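Local coordinates for protein predicted ATPase of the ABC class (Vibrio vulnificus, PDB 5D6A) that binds the ATP analogue AMP-PNP and, as a predicted ATPase of the ABC class, probably hydrolyses ATP, at residues E192-L197 with L243-R248; L206-N212 with T252-K258; S214-R218 with D289-I294; E279-Y283 with E501-S505. All coordinates share one frame; numbering follows the deposited sequence.

How the interactions relate
Following the chain from its N terminus, helix 181-199 comes first, and interaction 1 closes a loop from it to the end of strand 240-245. Strand 206-211 opens next and pairs with strand 249-257 in interaction 2, so the two contacts cross along the chain. Interaction 3 starts in the loop after strand 206-211 and reaches 289-294, crossing both again; Tyr293 and Ile294 pack on interactions 1 and 2. Interaction 4 opens at the end of helix 271-280, inside the span of interaction 3, and runs to 501-505. Three contacts thus knit together the nucleotide-binding P-loop domain, while the fourth ties it to the C-terminal domain.

Interaction 1. Residues E192-L197 with L243-R248; sequences EDQEAL and LHAPNR
Ala245 fits against Asp193 where helix 181-199 packs on the edge strand 240-245 of a four-stranded antiparallel sheet in the P-loop domain. The axes of 192-197 and 243-245 approach to 7.7 Å, at 144° between their directions. The small methyl of Ala245 suits so close a place, its CB against Asp193 CG (3.4 Å). One turn on, the methyl of Ala196 sits against the ring of Pro246, CB to CD 3.6 Å, a meeting of two compact apolar groups. At the far end Leu197 supplies a larger bump. With its CG anti to the carbonyl carbon (chi1 -65°), it settles CD2 into the angle between CB and CD1 of Leu243, 3.5 Å from that CB, in an apolar patch shared with Val251 of the next strand.

Beyond the strand the chain turns back around the Asp193 carboxylate, which suits a place facing successive backbone N-H groups. Its OD1 accepts from Asn247 N and its OD2 from Arg248 N, both at 3.1 Å, each on the syn side but tilted from the carboxylate plane. The Asn247 amide links the turn to the helix: ND2 bonds to Glu192 OE1 (162°), weakly to Asp193 OD1, and also to Gln189 O, while a water bridges Asn247 OD1 to Glu192. The extended chain of Glu192 brings OE1 to 3.0 Å from Asn247 ND2, near the amide plane.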
# COMPACT_ATOMS: atom_id res chain seq x y z
N GLU A 192 -13.57 -22.74 19.94
CA GLU A 192 -14.33 -22.60 21.18
C GLU A 192 -13.37 -22.23 22.31
O GLU A 192 -13.70 -21.39 23.16
CB GLU A 192 -15.07 -23.89 21.51
CG GLU A 192 -15.99 -23.79 22.72
CD GLU A 192 -16.77 -25.07 22.98
OE1 GLU A 192 -16.26 -26.16 22.65
OE2 GLU A 192 -17.89 -24.99 23.53
N ASP A 193 -12.20 -22.86 22.32
CA ASP A 193 -11.18 -22.57 23.33
C ASP A 193 -10.71 -21.13 23.20
O ASP A 193 -10.53 -20.44 24.21
CB ASP A 193 -9.99 -23.53 23.20
CG ASP A 193 -10.33 -24.96 23.62
OD1 ASP A 193 -11.48 -25.22 24.04
OD2 ASP A 193 -9.42 -25.82 23.54
N GLN A 194 -10.50 -20.67 21.97
CA GLN A 194 -10.07 -19.29 21.72
C GLN A 194 -11.07 -18.27 22.26
O GLN A 194 -10.67 -17.28 22.87
CB GLN A 194 -9.82 -19.06 20.23
CG GLN A 194 -8.48 -19.60 19.78
CD GLN A 194 -8.29 -19.54 18.28
OE1 GLN A 194 -7.47 -18.77 17.78
NE2 GLN A 194 -9.05 -20.34 17.55
N GLU A 195 -12.36 -18.52 22.05
CA GLU A 195 -13.38 -17.61 22.55
C GLU A 195 -13.38 -17.64 24.08
O GLU A 195 -13.40 -16.59 24.72
CB GLU A 195 -14.77 -17.98 22.01
CG GLU A 195 -15.90 -17.08 22.49
CD GLU A 195 -15.71 -15.62 22.11
OE1 GLU A 195 -14.94 -15.33 21.16
OE2 GLU A 195 -16.36 -14.76 22.74
N ALA A 196 -13.34 -18.85 24.64
CA ALA A 196 -13.32 -19.04 26.09
C ALA A 196 -12.13 -18.33 26.73
O ALA A 196 -12.27 -17.70 27.77
CB ALA A 196 -13.29 -20.52 26.42
N LEU A 197 -10.96 -18.42 26.10
CA LEU A 197 -9.75 -17.76 26.60
C LEU A 197 -9.87 -16.25 26.48
O LEU A 197 -9.39 -15.51 27.34
CB LEU A 197 -8.51 -18.25 25.84
CG LEU A 197 -8.13 -19.72 26.01
CD1 LEU A 197 -7.01 -20.09 25.06
CD2 LEU A 197 -7.74 -20.02 27.45
N LEU A 243 -4.49 -20.05 31.96
CA LEU A 243 -5.91 -19.96 31.67
C LEU A 243 -6.49 -21.36 31.49
O LEU A 243 -5.75 -22.34 31.48
CB LEU A 243 -6.15 -19.13 30.42
CG LEU A 243 -5.57 -17.71 30.44
CD1 LEU A 243 -5.86 -17.00 29.12
CD2 LEU A 243 -6.13 -16.91 31.61
N HIS A 244 -7.80 -21.44 31.34
CA HIS A 244 -8.47 -22.73 31.19
C HIS A 244 -9.42 -22.75 30.00
O HIS A 244 -10.30 -21.90 29.89
CB HIS A 244 -9.24 -23.08 32.46
CG HIS A 244 -9.93 -24.41 32.41
ND1 HIS A 244 -11.24 -24.56 31.99
CD2 HIS A 244 -9.49 -25.65 32.72
CE1 HIS A 244 -11.57 -25.83 32.05
NE2 HIS A 244 -10.53 -26.52 32.49
N ALA A 245 -9.23 -23.72 29.11
CA ALA A 245 -10.10 -23.88 27.95
C ALA A 245 -10.95 -25.13 28.17
O ALA A 245 -10.48 -26.12 28.74
CB ALA A 245 -9.27 -24.00 26.69
N PRO A 246 -12.21 -25.10 27.71
CA PRO A 246 -13.12 -26.23 27.91
C PRO A 246 -12.69 -27.54 27.26
O PRO A 246 -13.06 -28.62 27.74
CB PRO A 246 -14.45 -25.74 27.31
CG PRO A 246 -14.07 -24.65 26.37
CD PRO A 246 -12.85 -24.01 26.95
N ASN A 247 -11.91 -27.47 26.18
CA ASN A 247 -11.48 -28.67 25.47
C ASN A 247 -10.04 -29.06 25.76
O ASN A 247 -9.77 -30.20 26.14
CB ASN A 247 -11.70 -28.47 23.98
CG ASN A 247 -13.16 -28.23 23.64
OD1 ASN A 247 -14.03 -29.00 24.05
ND2 ASN A 247 -13.43 -27.16 22.90
N ARG A 248 -9.12 -28.12 25.59
CA ARG A 248 -7.70 -28.40 25.83
C ARG A 248 -7.38 -28.49 27.33
O ARG A 248 -6.46 -29.21 27.72
CB ARG A 248 -6.82 -27.34 25.16
CG ARG A 248 -5.34 -27.55 25.41
CD ARG A 248 -4.47 -26.59 24.61
NE ARG A 248 -3.07 -26.72 24.99
CZ ARG A 248 -2.07 -26.01 24.46
NH1 ARG A 248 -2.31 -25.12 23.51
NH2 ARG A 248 -0.83 -26.21 24.89
O HOH W 1 -17.07 -29.06 23.11

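Interaction 2. Residues L206-N212 with T252-K258; sequences LVSFVAN and TGLGIPK
Phe209 reaches across to strand 249-257 in an antiparallel pairing whose backbone supplies five hydrogen bonds. Two of them join Val210 and Leu254 in both directions, Val210 N to Leu254 O at 2.9 Å and Leu254 N to Val210 O at 2.7 Å. Nearer the start, Val207 N bonds to Ile256 O almost straight (172°), and Ile256 N to Ser208 O; the register slips by one between Leu206 and Ser208, a beta bulge.

The Phe209 side chain leaves with CG anti to the backbone N (chi1 173°), which swings the ring across the partner strand. CB stands 4.0 Å from Leu254 O, and CG is hardly nearer. CD1 comes closer, 3.4 Å from Leu254 O, and CE1 passes on to Gly253, with N and CA both near. At the tip, CZ is 3.6 Å from Gly253 N. Glycine suits this place because a CB there would clash with the ring and with the backbone of Val210 and Ala211. Val210 and Leu254 meet on the other face through their CB atoms, and Ile256 CG2 touches Val207 CG2 at 3.9 Å, branched apolar residues suited to a buried place.

In the four-stranded sheet these are the two inner strands: 206-211 bonds onward to 294-296 and 249-257 to 240-245. Phe209 rests on Val241 and Leu243, while the face bearing Ser208 and Ile256 packs on Ile278 of helix 271-280, and Ile256 also on Ile406 of strand 404-408.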
# COMPACT_ATOMS: atom_id res chain seq x y z
N LEU A 206 -6.15 -9.00 32.31
CA LEU A 206 -5.24 -9.14 31.18
C LEU A 206 -5.83 -8.54 29.91
O LEU A 206 -7.05 -8.47 29.77
CB LEU A 206 -4.95 -10.62 30.93
CG LEU A 206 -4.37 -11.43 32.08
CD1 LEU A 206 -4.23 -12.89 31.68
CD2 LEU A 206 -3.03 -10.86 32.53
N VAL A 207 -4.96 -8.10 29.01
CA VAL A 207 -5.39 -7.55 27.71
C VAL A 207 -4.98 -8.47 26.57
O VAL A 207 -5.45 -8.31 25.44
CB VAL A 207 -4.84 -6.13 27.45
CG1 VAL A 207 -5.40 -5.17 28.48
CG2 VAL A 207 -3.32 -6.10 27.45
N SER A 208 -4.10 -9.43 26.86
CA SER A 208 -3.64 -10.39 25.86
C SER A 208 -2.99 -11.59 26.54
O SER A 208 -2.52 -11.50 27.68
CB SER A 208 -2.65 -9.73 24.89
OG SER A 208 -2.30 -10.61 23.83
N PHE A 209 -2.97 -12.72 25.84
CA PHE A 209 -2.39 -13.95 26.36
C PHE A 209 -1.69 -14.76 25.27
O PHE A 209 -2.33 -15.18 24.30
CB PHE A 209 -3.48 -14.80 27.02
CG PHE A 209 -3.02 -16.16 27.45
CD1 PHE A 209 -2.37 -16.33 28.66
CD2 PHE A 209 -3.25 -17.27 26.65
CE1 PHE A 209 -1.94 -17.59 29.07
CE2 PHE A 209 -2.84 -18.53 27.05
CZ PHE A 209 -2.18 -18.69 28.26
N VAL A 210 -0.39 -14.99 25.44
CA VAL A 210 0.41 -15.75 24.49
C VAL A 210 0.79 -17.09 25.12
O VAL A 210 1.72 -17.16 25.93
CB VAL A 210 1.69 -15.00 24.08
CG1 VAL A 210 2.48 -15.81 23.06
CG2 VAL A 210 1.34 -13.63 23.51
N ALA A 211 0.08 -18.14 24.74
CA ALA A 211 0.32 -19.48 25.27
C ALA A 211 1.73 -19.99 24.96
O ALA A 211 2.29 -19.70 23.91
CB ALA A 211 -0.71 -20.45 24.71
N ASN A 212 2.30 -20.75 25.90
CA ASN A 212 3.62 -21.35 25.69
C ASN A 212 3.51 -22.42 24.61
O ASN A 212 2.56 -23.21 24.61
CB ASN A 212 4.17 -21.96 26.98
CG ASN A 212 4.64 -20.91 27.98
OD1 ASN A 212 4.81 -19.73 27.64
ND2 ASN A 212 4.88 -21.33 29.21
N THR A 252 -0.80 -22.82 29.95
CA THR A 252 0.11 -21.86 30.55
C THR A 252 0.79 -21.01 29.47
O THR A 252 1.16 -21.52 28.41
CB THR A 252 1.19 -22.57 31.39
OG1 THR A 252 0.55 -23.31 32.44
CG2 THR A 252 2.16 -21.57 32.00
N GLY A 253 0.94 -19.72 29.75
CA GLY A 253 1.57 -18.81 28.80
C GLY A 253 1.81 -17.42 29.36
O GLY A 253 1.63 -17.18 30.56
N LEU A 254 2.23 -16.51 28.49
CA LEU A 254 2.48 -15.12 28.87
C LEU A 254 1.18 -14.36 29.05
O LEU A 254 0.36 -14.30 28.14
CB LEU A 254 3.30 -14.41 27.80
CG LEU A 254 3.47 -12.90 28.01
CD1 LEU A 254 4.28 -12.64 29.27
CD2 LEU A 254 4.12 -12.24 26.81
N GLY A 255 1.01 -13.77 30.23
CA GLY A 255 -0.16 -12.98 30.52
C GLY A 255 0.23 -11.52 30.56
O GLY A 255 0.98 -11.10 31.43
N ILE A 256 -0.26 -10.75 29.59
CA ILE A 256 0.04 -9.32 29.52
C ILE A 256 -1.06 -8.58 30.29
O ILE A 256 -2.17 -8.43 29.79
CB ILE A 256 0.12 -8.82 28.07
CG1 ILE A 256 1.28 -9.52 27.36
CG2 ILE A 256 0.32 -7.31 28.03
CD1 ILE A 256 1.43 -9.17 25.89
N PRO A 257 -0.74 -8.10 31.50
CA PRO A 257 -1.75 -7.42 32.30
C PRO A 257 -2.16 -6.06 31.76
O PRO A 257 -1.52 -5.53 30.86
CB PRO A 257 -1.06 -7.26 33.66
CG PRO A 257 0.39 -7.16 33.33
CD PRO A 257 0.60 -8.01 32.11
N LYS A 258 -3.24 -5.52 32.32
CA LYS A 258 -3.72 -4.20 31.92
C LYS A 258 -2.69 -3.13 32.23
O LYS A 258 -1.73 -3.37 32.96
CB LYS A 258 -5.03 -3.86 32.64
CG LYS A 258 -6.21 -4.74 32.27
CD LYS A 258 -7.43 -4.34 33.08
CE LYS A 258 -8.66 -5.17 32.73
NZ LYS A 258 -9.82 -4.82 33.58

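Interaction 3. Residues S214-R218 with D289-I294; sequences SILPR and DGREYI. With ANP (phosphoaminophosphonic acid-adenylate ester), chain C.
Arg218 lays its guanidinium flat on that of Arg291, centres 3.5 Å apart and planes 18° apart, in a salt-bridge network behind the loop that carries Pro217 to the nucleotide in this ABC-class P-loop domain. Asp289 probably offsets part of this charge, its OD1 lying 2.9 Å from Arg218 NH2, and Arg291 grips it side-on through NE and NH2, one to each oxygen. Arg218 NH2 also donates nearly straight, at 170°, to Asp289 O, which lies in the plane of the Arg218 guanidinium. Bends at chi2 and chi3 curl the Arg218 chain back on its own segment, where NH1 bonds to Leu216 O.

Gly290 brings the backbones together: Ile215 N donates to Gly290 O at 3.0 Å. A CB at Gly290 would clash with Ile215 O, and its backbone angles themselves call for glycine. A water bonded to Ser214 OG, Gly290 O and Tyr293 N joins the two loops; Ser214 OG also bonds to Ala211 O. On the apolar side Leu216 CD2 meets Ile294 CD1, and the same leucine packs on helix 271-280.

Farther out, Gln123 donates to Asp289 OD1, and Asp224 is a second partner, taking a salt bridge from Arg291 NH1 and, through its backbone O, a bond from Arg218 NH2. Between Leu216 and Arg218, the compact apolar ring of Pro217 suits the flat face of the base, its CG lying 3.5 Å from C5 of the AMP-PNP adenine.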
# COMPACT_ATOMS: atom_id res chain seq x y z
N SER A 214 3.65 -21.48 21.36
CA SER A 214 3.15 -20.78 20.19
C SER A 214 4.29 -20.49 19.22
O SER A 214 5.44 -20.35 19.62
CB SER A 214 2.51 -19.45 20.58
OG SER A 214 1.38 -19.63 21.42
N ILE A 215 3.95 -20.42 17.93
CA ILE A 215 4.91 -20.09 16.89
C ILE A 215 4.47 -18.74 16.35
O ILE A 215 3.48 -18.64 15.61
CB ILE A 215 4.98 -21.17 15.80
CG1 ILE A 215 5.40 -22.50 16.41
CG2 ILE A 215 5.97 -20.77 14.72
CD1 ILE A 215 5.53 -23.63 15.42
N LEU A 216 5.20 -17.69 16.73
CA LEU A 216 4.88 -16.32 16.35
C LEU A 216 5.33 -15.89 14.94
O LEU A 216 4.52 -15.35 14.18
CB LEU A 216 5.45 -15.35 17.39
CG LEU A 216 5.12 -15.67 18.86
CD1 LEU A 216 5.74 -14.65 19.79
CD2 LEU A 216 3.62 -15.75 19.08
N PRO A 217 6.61 -16.12 14.58
CA PRO A 217 7.07 -15.68 13.25
C PRO A 217 6.41 -16.39 12.08
O PRO A 217 6.11 -17.59 12.17
CB PRO A 217 8.56 -16.01 13.28
CG PRO A 217 8.65 -17.19 14.19
CD PRO A 217 7.64 -16.91 15.27
N ARG A 218 6.20 -15.66 10.98
CA ARG A 218 5.59 -16.21 9.78
C ARG A 218 6.72 -16.63 8.85
O ARG A 218 7.87 -16.29 9.09
CB ARG A 218 4.67 -15.19 9.10
CG ARG A 218 3.78 -14.38 10.03
CD ARG A 218 3.20 -15.19 11.19
NE ARG A 218 2.36 -16.31 10.77
CZ ARG A 218 1.96 -17.28 11.59
NH1 ARG A 218 2.33 -17.30 12.86
NH2 ARG A 218 1.18 -18.25 11.12
N ASP A 289 -1.75 -23.21 13.03
CA ASP A 289 -1.33 -21.89 12.58
C ASP A 289 -0.18 -21.33 13.41
O ASP A 289 0.61 -20.52 12.92
CB ASP A 289 -2.49 -20.91 12.66
CG ASP A 289 -2.09 -19.50 12.30
OD1 ASP A 289 -1.55 -19.29 11.20
OD2 ASP A 289 -2.33 -18.59 13.12
N GLY A 290 -0.11 -21.74 14.67
CA GLY A 290 0.92 -21.27 15.59
C GLY A 290 0.41 -20.19 16.53
O GLY A 290 1.01 -19.94 17.57
N ARG A 291 -0.70 -19.55 16.17
CA ARG A 291 -1.30 -18.49 16.98
C ARG A 291 -2.69 -18.83 17.51
O ARG A 291 -3.30 -18.02 18.20
CB ARG A 291 -1.39 -17.21 16.13
CG ARG A 291 -0.05 -16.67 15.66
CD ARG A 291 -0.22 -15.61 14.58
NE ARG A 291 -0.78 -16.19 13.35
CZ ARG A 291 -0.98 -15.52 12.22
NH1 ARG A 291 -0.67 -14.23 12.12
NH2 ARG A 291 -1.49 -16.15 11.17
N GLU A 292 -3.19 -20.03 17.20
CA GLU A 292 -4.55 -20.42 17.63
C GLU A 292 -4.77 -20.45 19.15
O GLU A 292 -5.89 -20.68 19.60
CB GLU A 292 -5.00 -21.75 17.00
CG GLU A 292 -4.30 -23.03 17.46
CD GLU A 292 -2.91 -23.22 16.88
OE1 GLU A 292 -2.32 -22.25 16.35
OE2 GLU A 292 -2.41 -24.36 16.94
N TYR A 293 -3.72 -20.26 19.94
CA TYR A 293 -3.89 -20.20 21.39
C TYR A 293 -3.37 -18.87 21.94
O TYR A 293 -2.89 -18.79 23.08
CB TYR A 293 -3.27 -21.41 22.09
CG TYR A 293 -4.11 -22.66 21.90
CD1 TYR A 293 -5.25 -22.86 22.66
CD2 TYR A 293 -3.76 -23.63 20.97
CE1 TYR A 293 -6.03 -23.99 22.50
CE2 TYR A 293 -4.53 -24.77 20.80
CZ TYR A 293 -5.67 -24.95 21.57
OH TYR A 293 -6.45 -26.07 21.41
N ILE A 294 -3.50 -17.84 21.12
CA ILE A 294 -3.13 -16.48 21.50
C ILE A 294 -4.40 -15.65 21.36
O ILE A 294 -5.05 -15.68 20.32
CB ILE A 294 -2.05 -15.87 20.58
CG1 ILE A 294 -0.83 -16.80 20.47
CG2 ILE A 294 -1.62 -14.51 21.11
CD1 ILE A 294 0.27 -16.26 19.58
PG ANP C . 10.88 -3.96 15.30
O1G ANP C . 9.69 -4.10 16.22
O2G ANP C . 10.56 -3.28 13.99
O3G ANP C . 12.09 -3.41 16.02
PB ANP C . 12.57 -6.49 15.65
O1B ANP C . 12.23 -6.63 17.10
O2B ANP C . 13.87 -5.80 15.30
N3B ANP C . 11.28 -5.61 14.85
PA ANP C . 11.52 -8.62 14.13
O1A ANP C . 10.56 -9.45 14.95
O2A ANP C . 10.97 -7.54 13.24
O3A ANP C . 12.65 -8.00 15.09
O5' ANP C . 12.38 -9.61 13.21
C5' ANP C . 13.06 -10.72 13.76
C4' ANP C . 13.30 -11.77 12.69
O4' ANP C . 13.48 -13.04 13.32
C3' ANP C . 12.14 -11.92 11.72
O3' ANP C . 12.63 -12.20 10.40
C2' ANP C . 11.35 -13.09 12.26
O2' ANP C . 10.75 -13.86 11.21
C1' ANP C . 12.37 -13.91 13.05
N9 ANP C . 11.81 -14.42 14.32
C8 ANP C . 11.08 -13.73 15.22
N7 ANP C . 10.73 -14.53 16.26
C5 ANP C . 11.24 -15.75 16.03
C6 ANP C . 11.25 -17.06 16.72
N6 ANP C . 10.62 -17.22 17.91
N1 ANP C . 11.91 -18.09 16.13
C2 ANP C . 12.54 -17.94 14.95
N3 ANP C . 12.57 -16.78 14.27
C4 ANP C . 11.95 -15.67 14.75
O HOH W 2 -0.74 -20.44 19.75

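Interaction 4. Residues E279-Y283 with E501-S505; sequences ERSIY and EQLES
Glu279, near the end of helix 271-280, meets Gln502 through its backbone: Gln502 NE2 donates to Glu279 O at 3.1 Å. A long amide suits this place, since the same NE2 bonds to Ala300 O and Gln502 OE1 accepts from Lys302 N. The carboxylates of Glu279 and Glu501 come close, but Lys302 forms a salt bridge with Glu501 that probably offsets their repulsion.

Arg280 makes most of the polar links. Its chain, extended from CG to NE, reaches over the 501-505 loop; NH2 donates to Leu503 O at 3.1 Å, nearly straight (175°) and in the guanidinium plane, though above the plane of that carbonyl. NH1 makes a salt bridge to Glu504 OE1 at 2.7 Å, the carboxylate standing almost perpendicular to the guanidinium (87°), and a weak bond to Gln502 O. Ile282 then lays CD1 against the Gln502 side chain, 3.9 Å from NE2. Tyr283 closes the type I turn begun at Arg280, its ring edge facing Gln502 O and Glu504 CB lying over one face.

The loop leads directly into helix 506-519, with Ser505 as its N-cap and Glu508 touching Tyr283, so the turn that follows helix 271-280 abuts the start of helix 506-519 of the C-terminal domain, beside strand 301-302.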
# COMPACT_ATOMS: atom_id res chain seq x y z
N GLU A 279 -1.52 -8.18 17.75
CA GLU A 279 -2.47 -7.36 16.98
C GLU A 279 -3.41 -8.23 16.15
O GLU A 279 -4.57 -7.87 15.95
CB GLU A 279 -1.74 -6.37 16.04
CG GLU A 279 -1.27 -6.99 14.73
CD GLU A 279 -0.52 -6.02 13.84
OE1 GLU A 279 0.19 -5.15 14.37
OE2 GLU A 279 -0.62 -6.15 12.60
N ARG A 280 -2.90 -9.37 15.67
CA ARG A 280 -3.72 -10.28 14.87
C ARG A 280 -4.54 -11.25 15.69
O ARG A 280 -5.48 -11.85 15.19
CB ARG A 280 -2.87 -11.02 13.83
CG ARG A 280 -2.37 -10.08 12.75
CD ARG A 280 -2.12 -10.79 11.44
NE ARG A 280 -2.26 -9.84 10.34
CZ ARG A 280 -3.43 -9.40 9.86
NH1 ARG A 280 -4.58 -9.81 10.39
NH2 ARG A 280 -3.45 -8.53 8.86
N SER A 281 -4.20 -11.40 16.97
CA SER A 281 -4.95 -12.29 17.85
C SER A 281 -6.33 -11.73 18.19
O SER A 281 -7.05 -12.32 19.00
CB SER A 281 -4.15 -12.59 19.11
OG SER A 281 -2.98 -13.33 18.78
N ILE A 282 -6.70 -10.60 17.60
CA ILE A 282 -8.05 -10.06 17.77
C ILE A 282 -9.01 -10.99 17.04
O ILE A 282 -10.21 -10.98 17.28
CB ILE A 282 -8.22 -8.63 17.22
CG1 ILE A 282 -7.87 -8.57 15.73
CG2 ILE A 282 -7.38 -7.64 18.03
CD1 ILE A 282 -8.04 -7.20 15.11
N TYR A 283 -8.45 -11.78 16.11
CA TYR A 283 -9.22 -12.78 15.37
C TYR A 283 -8.80 -14.16 15.85
O TYR A 283 -7.73 -14.32 16.44
CB TYR A 283 -8.92 -12.72 13.87
CG TYR A 283 -9.16 -11.39 13.20
CD1 TYR A 283 -10.45 -10.92 12.98
CD2 TYR A 283 -8.10 -10.63 12.74
CE1 TYR A 283 -10.67 -9.71 12.35
CE2 TYR A 283 -8.30 -9.42 12.10
CZ TYR A 283 -9.59 -8.97 11.91
OH TYR A 283 -9.80 -7.77 11.27
N GLU A 501 -3.74 -2.18 9.06
CA GLU A 501 -3.06 -3.44 8.78
C GLU A 501 -3.63 -4.64 9.53
O GLU A 501 -3.33 -5.78 9.20
CB GLU A 501 -1.55 -3.32 9.04
CG GLU A 501 -1.15 -3.04 10.48
CD GLU A 501 0.36 -2.91 10.64
OE1 GLU A 501 1.07 -2.88 9.60
OE2 GLU A 501 0.84 -2.82 11.79
N GLN A 502 -4.45 -4.38 10.54
CA GLN A 502 -5.09 -5.45 11.29
C GLN A 502 -6.17 -6.17 10.48
O GLN A 502 -6.48 -7.32 10.77
CB GLN A 502 -5.69 -4.93 12.60
CG GLN A 502 -4.67 -4.70 13.70
CD GLN A 502 -5.29 -4.11 14.94
OE1 GLN A 502 -5.89 -3.04 14.90
NE2 GLN A 502 -5.14 -4.80 16.07
N LEU A 503 -6.74 -5.50 9.48
CA LEU A 503 -7.77 -6.12 8.64
C LEU A 503 -7.23 -7.40 8.03
O LEU A 503 -6.07 -7.46 7.62
CB LEU A 503 -8.25 -5.18 7.54
CG LEU A 503 -9.17 -4.04 7.96
CD1 LEU A 503 -9.50 -3.14 6.78
CD2 LEU A 503 -10.45 -4.58 8.59
N GLU A 504 -8.08 -8.42 7.97
CA GLU A 504 -7.69 -9.73 7.47
C GLU A 504 -8.18 -10.03 6.05
O GLU A 504 -7.40 -10.47 5.21
CB GLU A 504 -8.24 -10.80 8.42
CG GLU A 504 -7.88 -12.23 8.05
CD GLU A 504 -6.39 -12.51 8.15
OE1 GLU A 504 -5.70 -11.85 8.95
OE2 GLU A 504 -5.92 -13.42 7.43
N SER A 505 -9.46 -9.80 5.79
CA SER A 505 -10.04 -10.11 4.48
C SER A 505 -10.76 -8.95 3.82
O SER A 505 -11.23 -8.03 4.49
CB SER A 505 -11.03 -11.27 4.64
OG SER A 505 -11.69 -11.55 3.42